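Local coordinates for osmotically inducible lipoprotein OsmE (Pseudomonas aeruginosa PAO1, PDB 4DM5) that is of uncharacterised function but, as a lipoprotein of the BamE family named for induction by osmotic stress, probably acts at the cell envelope, at residues S70-G73 with S74-D78. Residues are numbered along the deposited sequence; the frame is centred on the assembly and turned at random.
Sequences SFDG and SGKVD
Asp72 OD1 takes three hydrogen bonds from Ser74 and Lys76, within and just after the turn that joins strands 63-71 and 77-81. Ser74 OG gives the shortest, 2.6 Å from Asp72 OD1, on the syn side, somewhat out of the carboxylate plane. The two backbone donors come from opposite faces of the carboxylate, each well out of its plane: Ser74 N, 2.9 Å from Asp72 OD1, makes a bent bond, whereas Lys76 N meets the same oxygen at 3.0 Å and almost straight (166°). With chi1 at 68°, CG of Asp72 stands between the backbone N and the carbonyl carbon, which turns OD1 toward the N-H groups of Ser74 and Lys76; the OD1 bond to Ser74 N closes an Asx turn. A type I beta turn from Asp72 to Gly75 is closed by Gly75 N to Asp72 O at 2.9 Å. Gly75 continues with positive phi (96°), which suits glycine, and Asp72 N returns a bond to Lys76 O at 2.8 Å: the type I turn with a G1 bulge of a 3:5 hairpin. A water donates to both Asp72 OD2 and Val77 O.

Farther down the hairpin, Ser70 OG donates to Asp78 OD1 at 2.7 Å, nearly along the carboxylate C-O direction. Asp78 OD2 forms a salt bridge with Arg46, which bonds to Phe71 O as well.

Phe71 and Val77 form the antiparallel non-hydrogen-bonded pair between the backbone bonds Asp72 N to Lys76 O and Asp78 N to Ser70 O. Their side chains diverge, yet Val77 CG2 reaches Phe71 CE1 at 3.5 Å, and both residues pack on Val33 of helix 30-37. The hairpin thus sets an apolar side against the helix; three donors on one oxygen would probably favour ionised Asp72 and fix its rotation.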
ATOM      1  N   SER A  70      -0.764   3.802   2.006  1.00 13.35           N
ATOM      2  CA  SER A  70      -1.064   5.245   1.889  1.00 14.17           C
ATOM      3  C   SER A  70      -0.483   5.988   3.054  1.00 14.49           C
ATOM      4  O   SER A  70      -0.279   5.451   4.165  1.00 14.29           O
ATOM      5  CB  SER A  70      -2.576   5.457   1.800  1.00 14.78           C
ATOM      6  OG  SER A  70      -3.263   5.060   3.001  1.00 15.69           O
ATOM      7  N   PHE A  71      -0.239   7.294   2.759  1.00 15.41           N
ATOM      8  CA  PHE A  71       0.346   8.158   3.714  1.00 16.16           C
ATOM      9  C   PHE A  71      -0.525   9.393   3.884  1.00 16.44           C
ATOM     10  O   PHE A  71      -1.145   9.849   2.890  1.00 18.05           O
ATOM     11  CB  PHE A  71       1.722   8.687   3.244  1.00 16.42           C
ATOM     12  CG  PHE A  71       2.700   7.585   2.999  1.00 16.33           C
ATOM     13  CD1 PHE A  71       3.559   7.116   4.014  1.00 16.54           C
ATOM     14  CD2 PHE A  71       2.710   6.916   1.726  1.00 17.66           C
ATOM     15  CE1 PHE A  71       4.406   6.064   3.765  1.00 17.71           C
ATOM     16  CE2 PHE A  71       3.553   5.828   1.513  1.00 18.29           C
ATOM     17  CZ  PHE A  71       4.424   5.422   2.498  1.00 17.07           C
ATOM     18  N   ASP A  72      -0.654   9.873   5.141  1.00 17.62           N
ATOM     19  CA  ASP A  72      -1.429  11.093   5.360  1.00 19.86           C
ATOM     20  C   ASP A  72      -0.687  12.361   4.897  1.00 20.75           C
ATOM     21  O   ASP A  72       0.418  12.310   4.347  1.00 20.48           O
ATOM     22  CB  ASP A  72      -1.886  11.149   6.852  1.00 22.09           C
ATOM     23  CG  ASP A  72      -0.706  11.353   7.824  1.00 25.21           C
ATOM     24  OD1 ASP A  72       0.403  11.783   7.421  1.00 23.72           O
ATOM     25  OD2 ASP A  72      -0.793  10.966   9.041  1.00 28.87           O
ATOM     26  N   GLY A  73      -1.268  13.531   5.146  1.00 21.39           N
ATOM     27  CA  GLY A  73      -0.623  14.787   4.677  1.00 24.48           C
ATOM     28  C   GLY A  73       0.692  15.095   5.365  1.00 24.92           C
ATOM     29  O   GLY A  73       1.478  15.877   4.824  1.00 25.49           O
ATOM     30  N   SER A  74       0.948  14.452   6.480  1.00 23.36           N
ATOM     31  CA  SER A  74       2.207  14.646   7.214  1.00 23.32           C
ATOM     32  C   SER A  74       3.285  13.723   6.686  1.00 22.59           C
ATOM     33  O   SER A  74       4.395  13.743   7.185  1.00 26.33           O
ATOM     34  CB  SER A  74       2.107  14.474   8.736  1.00 24.82           C
ATOM     35  OG  SER A  74       1.993  13.115   9.035  1.00 28.76           O
ATOM     36  N   GLY A  75       2.932  12.782   5.767  1.00 20.31           N
ATOM     37  CA  GLY A  75       3.924  11.873   5.302  1.00 20.59           C
ATOM     38  C   GLY A  75       3.957  10.522   6.031  1.00 20.89           C
ATOM     39  O   GLY A  75       4.973   9.810   5.905  1.00 22.12           O
ATOM     40  N   LYS A  76       2.965  10.263   6.882  1.00 18.61           N
ATOM     41  CA  LYS A  76       3.087   9.051   7.750  1.00 18.46           C
ATOM     42  C   LYS A  76       2.053   8.011   7.327  1.00 16.24           C
ATOM     43  O   LYS A  76       0.929   8.385   6.925  1.00 16.96           O
ATOM     44  CB  LYS A  76       2.829   9.442   9.194  1.00 20.61           C
ATOM     45  CG  LYS A  76       3.880  10.415   9.751  1.00 24.54           C
ATOM     46  CD  LYS A  76       3.591  10.684  11.221  1.00 30.26           C
ATOM     47  CE  LYS A  76       4.707  11.568  11.808  1.00 41.14           C
ATOM     48  NZ  LYS A  76       4.340  12.928  11.362  1.00 43.87           N
ATOM     49  N   VAL A  77       2.380   6.746   7.409  1.00 16.46           N
ATOM     50  CA  VAL A  77       1.411   5.726   6.939  1.00 14.64           C
ATOM     51  C   VAL A  77       0.102   5.869   7.693  1.00 16.07           C
ATOM     52  O   VAL A  77       0.054   5.955   8.915  1.00 16.74           O
ATOM     53  CB  VAL A  77       1.995   4.318   7.252  1.00 14.60           C
ATOM     54  CG1 VAL A  77       0.894   3.242   6.980  1.00 14.58           C
ATOM     55  CG2 VAL A  77       3.186   4.042   6.386  1.00 16.10           C
ATOM     56  N   ASP A  78      -0.987   5.834   6.954  1.00 15.23           N
ATOM     57  CA  ASP A  78      -2.359   5.844   7.526  1.00 17.56           C
ATOM     58  C   ASP A  78      -3.173   4.675   6.973  1.00 16.03           C
ATOM     59  O   ASP A  78      -4.322   4.516   7.423  1.00 19.08           O
ATOM     60  CB  ASP A  78      -3.092   7.175   7.411  1.00 17.85           C
ATOM     61  CG  ASP A  78      -3.367   7.542   6.013  1.00 19.39           C
ATOM     62  OD1 ASP A  78      -2.959   6.834   5.054  1.00 18.41           O
ATOM     63  OD2 ASP A  78      -4.074   8.630   5.813  1.00 24.46           O
TER
HETATM   64  O   HOH W   1      -0.876   8.142  10.420  1.00 32.34           O